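Long-range contact in nuclear fusion protein BIK1 (Saccharomyces cerevisiae, PDB 6FC6), which is a microtubule-binding protein required for nuclear fusion, chromosome disjunction and nuclear segregation in mitosis, and here contributes its CAP-Gly domain bound to a Bim1 peptide: residues V27-A38 with F69-I79. Numbering follows the deposited sequence.
Sequences VGPVDTKAGMFA and FIQLQKVASLI
A38 and I70 form an antiparallel hydrogen-bonded pair: A38 N reaches I70 O at 2.8 Å, and I70 N returns a bond to A38 O. F37 and Q71 make the adjoining non-hydrogen-bonded pair. Just past these pairs, L72 N bonds to M36 O at 2.9 Å. That bond is almost straight at N-H (174°), though the donor sits 38° above the carbonyl plane. A water accepts from M36 N and donates to Q73 OE1, bridging the same junction.

The F37 ring packs against the backbone of 70-71, its CD2 3.6 Å from I70 O. CD2 also meets F69 CB at 4.1 Å, and CE2 meets Q71 CG at 3.9 Å. Replacing F37 by an alanine removes the ring, which would probably leave Q71 CG and F69 CB without their apolar partner and the peptide's aromatic side chain without its edge-to-face mate. Nearby, V30 CG2 makes an off-centre CH-pi contact with the F69 ring, 4.1 Å from its centroid; with CG1 anti to the backbone N (chi1 177°), CG2 is the methyl turned to that ring.

On the helix side, A38 CB packs against V75 CG2 at 3.8 Å, and M36 CB against L72 CD2.

Further out, F53 packs on V30 and F69, and Y6 on L72 and I79. Strands 37-41 and 67-71 thus pair within the four-stranded antiparallel sheet, while K33 (cation-pi) and F69 (backbone hydrogen bonds) also hold the peptide: this is the peptide-binding groove of the CAP-Gly domain, of the SH3 clan, occupied by the Bim1 ETF peptide.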
ATOM      1  N   VAL A  27       2.204   1.171   5.929  1.00 19.87           N
ATOM      2  CA  VAL A  27       0.909   1.066   6.525  1.00 19.87           C
ATOM      3  C   VAL A  27       0.699   2.258   7.445  1.00 21.72           C
ATOM      4  O   VAL A  27       1.475   2.482   8.330  1.00 23.02           O
ATOM      5  CB  VAL A  27       0.782  -0.279   7.319  1.00 23.04           C
ATOM      6  CG1 VAL A  27      -0.560  -0.273   8.037  1.00 24.18           C
ATOM      7  CG2 VAL A  27       0.836  -1.466   6.374  1.00 20.66           C
ATOM      8  N   GLY A  28      -0.363   3.003   7.253  1.00 23.42           N
ATOM      9  CA  GLY A  28      -0.603   4.141   8.099  1.00 25.25           C
ATOM     10  C   GLY A  28      -1.528   5.146   7.524  1.00 24.99           C
ATOM     11  O   GLY A  28      -2.119   4.927   6.506  1.00 24.03           O
ATOM     12  N   PRO A  29      -1.672   6.299   8.207  1.00 27.29           N
ATOM     13  CA  PRO A  29      -2.470   7.370   7.687  1.00 26.44           C
ATOM     14  C   PRO A  29      -1.750   8.086   6.507  1.00 24.80           C
ATOM     15  O   PRO A  29      -0.531   7.959   6.366  1.00 28.70           O
ATOM     16  CB  PRO A  29      -2.550   8.327   8.870  1.00 28.17           C
ATOM     17  CG  PRO A  29      -1.304   8.062   9.667  1.00 29.72           C
ATOM     18  CD  PRO A  29      -0.855   6.702   9.371  1.00 28.25           C
ATOM     19  N   VAL A  30      -2.525   8.818   5.744  1.00 26.47           N
ATOM     20  CA  VAL A  30      -2.037   9.647   4.659  1.00 29.83           C
ATOM     21  C   VAL A  30      -2.581  11.019   4.879  1.00 33.60           C
ATOM     22  O   VAL A  30      -3.800  11.171   5.009  1.00 32.55           O
ATOM     23  CB  VAL A  30      -2.434   9.085   3.275  1.00 28.10           C
ATOM     24  CG1 VAL A  30      -1.962  10.028   2.180  1.00 29.41           C
ATOM     25  CG2 VAL A  30      -1.795   7.696   3.102  1.00 26.95           C
ATOM     26  N   ASP A  31      -1.696  12.020   4.867  1.00 38.29           N
ATOM     27  CA  ASP A  31      -2.110  13.427   5.084  1.00 40.54           C
ATOM     28  C   ASP A  31      -3.245  13.816   4.184  1.00 38.23           C
ATOM     29  O   ASP A  31      -3.256  13.553   2.984  1.00 40.23           O
ATOM     30  CB  ASP A  31      -0.905  14.389   5.033  1.00 41.31           C
ATOM     31  CG  ASP A  31       0.194  14.056   6.139  1.00 51.39           C
ATOM     32  OD1 ASP A  31      -0.043  13.234   7.079  1.00 56.34           O
ATOM     33  OD2 ASP A  31       1.333  14.606   6.083  1.00 47.36           O
ATOM     34  N   THR A  32      -4.284  14.397   4.811  1.00 55.67           N
ATOM     35  CA  THR A  32      -5.523  14.860   4.123  1.00 54.24           C
ATOM     36  C   THR A  32      -6.559  13.810   3.702  1.00 54.34           C
ATOM     37  O   THR A  32      -7.568  14.142   3.052  1.00 53.04           O
ATOM     38  CB  THR A  32      -5.262  15.794   2.918  1.00 59.87           C
ATOM     39  OG1 THR A  32      -5.224  15.056   1.669  1.00 65.46           O
ATOM     40  CG2 THR A  32      -3.995  16.648   3.169  1.00 65.41           C
ATOM     41  N   LYS A  33      -6.337  12.554   4.086  1.00 46.31           N
ATOM     42  CA  LYS A  33      -7.245  11.461   3.743  1.00 36.87           C
ATOM     43  C   LYS A  33      -7.731  10.868   5.031  1.00 30.10           C
ATOM     44  O   LYS A  33      -7.088  10.994   6.077  1.00 33.80           O
ATOM     45  CB  LYS A  33      -6.516  10.378   2.956  1.00 38.94           C
ATOM     46  CG  LYS A  33      -5.786  10.895   1.723  1.00 41.52           C
ATOM     47  CD  LYS A  33      -6.778  11.123   0.612  1.00 45.15           C
ATOM     48  CE  LYS A  33      -6.085  11.338  -0.730  1.00 55.12           C
ATOM     49  NZ  LYS A  33      -6.974  11.415  -1.938  1.00 53.41           N
ATOM     50  N   ALA A  34      -8.864  10.190   4.963  1.00 32.09           N
ATOM     51  CA  ALA A  34      -9.471   9.603   6.209  1.00 35.34           C
ATOM     52  C   ALA A  34      -9.083   8.157   6.341  1.00 28.98           C
ATOM     53  O   ALA A  34      -9.176   7.415   5.362  1.00 32.73           O
ATOM     54  CB  ALA A  34     -10.980   9.687   6.155  1.00 32.48           C
ATOM     55  N   GLY A  35      -8.652   7.739   7.519  1.00 32.22           N
ATOM     56  CA  GLY A  35      -8.460   6.285   7.772  1.00 32.84           C
ATOM     57  C   GLY A  35      -7.047   5.816   7.513  1.00 32.70           C
ATOM     58  O   GLY A  35      -6.157   6.609   7.239  1.00 31.64           O
ATOM     59  N   MET A  36      -6.835   4.505   7.625  1.00 29.27           N
ATOM     60  CA  MET A  36      -5.546   3.923   7.489  1.00 27.11           C
ATOM     61  C   MET A  36      -5.432   3.368   6.085  1.00 24.46           C
ATOM     62  O   MET A  36      -6.400   3.019   5.481  1.00 23.45           O
ATOM     63  CB  MET A  36      -5.300   2.816   8.541  1.00 31.35           C
ATOM     64  CG  MET A  36      -5.311   3.309  10.001  1.00 32.90           C
ATOM     65  SD  MET A  36      -3.997   4.503  10.259  1.00 37.47           S
ATOM     66  CE  MET A  36      -4.015   5.039  11.977  1.00 50.00           C
ATOM     67  N   PHE A  37      -4.209   3.321   5.575  1.00 23.07           N
ATOM     68  CA  PHE A  37      -3.942   2.923   4.196  1.00 21.95           C
ATOM     69  C   PHE A  37      -2.801   1.933   4.130  1.00 21.88           C
ATOM     70  O   PHE A  37      -1.872   1.966   4.913  1.00 19.47           O
ATOM     71  CB  PHE A  37      -3.621   4.110   3.301  1.00 23.32           C
ATOM     72  CG  PHE A  37      -4.801   4.996   3.049  1.00 23.69           C
ATOM     73  CD1 PHE A  37      -5.136   5.970   3.972  1.00 26.44           C
ATOM     74  CD2 PHE A  37      -5.609   4.813   1.960  1.00 25.75           C
ATOM     75  CE1 PHE A  37      -6.287   6.753   3.741  1.00 26.66           C
ATOM     76  CE2 PHE A  37      -6.727   5.584   1.734  1.00 27.10           C
ATOM     77  CZ  PHE A  37      -7.081   6.524   2.666  1.00 25.78           C
ATOM     78  N   ALA A  38      -2.866   1.056   3.129  1.00 20.06           N
ATOM     79  CA  ALA A  38      -1.707   0.257   2.772  1.00 20.50           C
ATOM     80  C   ALA A  38      -1.117   0.926   1.546  1.00 21.15           C
ATOM     81  O   ALA A  38      -1.842   1.184   0.591  1.00 23.60           O
ATOM     82  CB  ALA A  38      -2.147  -1.134   2.437  1.00 21.05           C
ATOM     83  N   PHE A  69      -2.103   3.738  -2.904  1.00 19.00           N
ATOM     84  CA  PHE A  69      -2.621   3.758  -1.546  1.00 19.71           C
ATOM     85  C   PHE A  69      -3.972   3.081  -1.581  1.00 20.61           C
ATOM     86  O   PHE A  69      -4.822   3.530  -2.324  1.00 23.33           O
ATOM     87  CB  PHE A  69      -2.779   5.153  -0.968  1.00 19.90           C
ATOM     88  CG  PHE A  69      -1.482   5.823  -0.707  1.00 22.44           C
ATOM     89  CD1 PHE A  69      -0.704   5.451   0.402  1.00 23.07           C
ATOM     90  CD2 PHE A  69      -0.990   6.810  -1.561  1.00 24.43           C
ATOM     91  CE1 PHE A  69       0.522   6.035   0.652  1.00 23.25           C
ATOM     92  CE2 PHE A  69       0.253   7.384  -1.318  1.00 26.62           C
ATOM     93  CZ  PHE A  69       1.012   7.004  -0.192  1.00 25.80           C
ATOM     94  N   ILE A  70      -4.187   2.045  -0.770  1.00 21.34           N
ATOM     95  CA  ILE A  70      -5.461   1.334  -0.707  1.00 22.61           C
ATOM     96  C   ILE A  70      -5.965   1.403   0.722  1.00 22.15           C
ATOM     97  O   ILE A  70      -5.179   1.217   1.630  1.00 20.61           O
ATOM     98  CB  ILE A  70      -5.303  -0.123  -1.050  1.00 26.11           C
ATOM     99  CG1 ILE A  70      -4.661  -0.271  -2.433  1.00 31.02           C
ATOM    100  CG2 ILE A  70      -6.707  -0.814  -1.042  1.00 30.57           C
ATOM    101  CD1 ILE A  70      -4.249  -1.700  -2.773  1.00 31.24           C
ATOM    102  N   GLN A  71      -7.254   1.610   0.915  1.00 23.16           N
ATOM    103  CA  GLN A  71      -7.816   1.656   2.287  1.00 24.88           C
ATOM    104  C   GLN A  71      -7.510   0.358   2.966  1.00 21.16           C
ATOM    105  O   GLN A  71      -7.695  -0.724   2.377  1.00 23.39           O
ATOM    106  CB  GLN A  71      -9.310   1.831   2.240  1.00 29.54           C
ATOM    107  CG  GLN A  71      -9.740   3.175   1.687  1.00 35.14           C
ATOM    108  CD  GLN A  71     -11.256   3.328   1.800  1.00 46.14           C
ATOM    109  OE1 GLN A  71     -11.993   2.348   1.765  1.00 57.69           O
ATOM    110  NE2 GLN A  71     -11.716   4.549   1.939  1.00 51.04           N
ATOM    111  N   LEU A  72      -6.892   0.452   4.122  1.00 20.20           N
ATOM    112  CA  LEU A  72      -6.387  -0.713   4.811  1.00 22.78           C
ATOM    113  C   LEU A  72      -7.443  -1.818   5.004  1.00 24.74           C
ATOM    114  O   LEU A  72      -7.120  -3.005   4.919  1.00 23.38           O
ATOM    115  CB  LEU A  72      -5.774  -0.315   6.125  1.00 24.41           C
ATOM    116  CG  LEU A  72      -5.262  -1.448   7.004  1.00 25.12           C
ATOM    117  CD1 LEU A  72      -4.117  -2.195   6.320  1.00 24.80           C
ATOM    118  CD2 LEU A  72      -4.833  -0.905   8.358  1.00 25.81           C
ATOM    119  N   GLN A  73      -8.675  -1.440   5.280  1.00 26.42           N
ATOM    120  CA  GLN A  73      -9.725  -2.440   5.528  1.00 29.46           C
ATOM    121  C   GLN A  73      -9.952  -3.347   4.347  1.00 29.77           C
ATOM    122  O   GLN A  73     -10.344  -4.521   4.515  1.00 29.62           O
ATOM    123  CB  GLN A  73     -11.031  -1.794   6.003  1.00 34.87           C
ATOM    124  CG  GLN A  73     -11.535  -0.659   5.130  1.00 39.94           C
ATOM    125  CD  GLN A  73     -10.979   0.710   5.554  1.00 50.32           C
ATOM    126  OE1 GLN A  73      -9.889   0.853   6.165  1.00 43.37           O
ATOM    127  NE2 GLN A  73     -11.746   1.739   5.237  1.00 61.45           N
ATOM    128  N   LYS A  74      -9.697  -2.839   3.129  1.00 28.44           N
ATOM    129  CA  LYS A  74      -9.862  -3.645   1.930  1.00 29.16           C
ATOM    130  C   LYS A  74      -8.852  -4.730   1.769  1.00 26.98           C
ATOM    131  O   LYS A  74      -9.076  -5.711   1.103  1.00 25.66           O
ATOM    132  CB  LYS A  74      -9.833  -2.757   0.677  1.00 37.24           C
ATOM    133  CG  LYS A  74     -10.995  -1.778   0.625  1.00 40.51           C
ATOM    134  CD  LYS A  74     -10.839  -0.902  -0.581  1.00 48.16           C
ATOM    135  CE  LYS A  74     -11.851   0.232  -0.581  1.00 61.65           C
ATOM    136  NZ  LYS A  74     -11.566   1.217  -1.679  1.00 67.09           N
ATOM    137  N   VAL A  75      -7.678  -4.582   2.367  1.00 26.36           N
ATOM    138  CA  VAL A  75      -6.616  -5.582   2.204  1.00 25.57           C
ATOM    139  C   VAL A  75      -6.120  -6.186   3.509  1.00 24.61           C
ATOM    140  O   VAL A  75      -5.190  -6.961   3.490  1.00 22.71           O
ATOM    141  CB  VAL A  75      -5.433  -5.015   1.371  1.00 26.21           C
ATOM    142  CG1 VAL A  75      -5.892  -4.763  -0.051  1.00 28.41           C
ATOM    143  CG2 VAL A  75      -4.888  -3.739   2.003  1.00 26.16           C
ATOM    144  N   ALA A  76      -6.735  -5.847   4.629  1.00 27.80           N
ATOM    145  CA  ALA A  76      -6.222  -6.323   5.924  1.00 25.91           C
ATOM    146  C   ALA A  76      -6.142  -7.842   6.006  1.00 24.81           C
ATOM    147  O   ALA A  76      -5.125  -8.346   6.442  1.00 23.30           O
ATOM    148  CB  ALA A  76      -7.090  -5.801   7.075  1.00 25.22           C
ATOM    149  N   SER A  77      -7.185  -8.567   5.576  1.00 23.69           N
ATOM    150  CA  SER A  77      -7.106 -10.032   5.652  1.00 26.98           C
ATOM    151  C   SER A  77      -6.039 -10.602   4.721  1.00 28.49           C
ATOM    152  O   SER A  77      -5.319 -11.560   5.094  1.00 27.85           O
ATOM    153  CB  SER A  77      -8.467 -10.713   5.413  1.00 31.41           C
ATOM    154  OG  SER A  77      -8.996 -10.279   4.191  1.00 37.58           O
ATOM    155  N   LEU A  78      -5.851  -9.982   3.551  1.00 26.70           N
ATOM    156  CA  LEU A  78      -4.784 -10.429   2.644  1.00 28.66           C
ATOM    157  C   LEU A  78      -3.438 -10.262   3.276  1.00 30.35           C
ATOM    158  O   LEU A  78      -2.593 -11.137   3.161  1.00 29.52           O
ATOM    159  CB  LEU A  78      -4.840  -9.689   1.323  1.00 32.89           C
ATOM    160  CG  LEU A  78      -6.176  -9.848   0.592  1.00 32.94           C
ATOM    161  CD1 LEU A  78      -6.327  -8.876  -0.569  1.00 36.59           C
ATOM    162  CD2 LEU A  78      -6.328 -11.270   0.107  1.00 35.34           C
ATOM    163  N   ILE A  79      -3.236  -9.162   4.020  1.00 28.38           N
ATOM    164  CA  ILE A  79      -1.945  -8.928   4.630  1.00 25.53           C
ATOM    165  C   ILE A  79      -1.703  -9.912   5.791  1.00 26.87           C
ATOM    166  O   ILE A  79      -0.594 -10.424   5.983  1.00 27.60           O
ATOM    167  CB  ILE A  79      -1.837  -7.468   5.153  1.00 23.40           C
ATOM    168  CG1 ILE A  79      -1.940  -6.489   4.008  1.00 23.36           C
ATOM    169  CG2 ILE A  79      -0.528  -7.286   5.905  1.00 23.01           C
ATOM    170  CD1 ILE A  79      -1.997  -5.029   4.452  1.00 23.16           C
TER
HETATM  171  O   HOH W   1      -9.055   2.782   8.120  1.00 38.92           O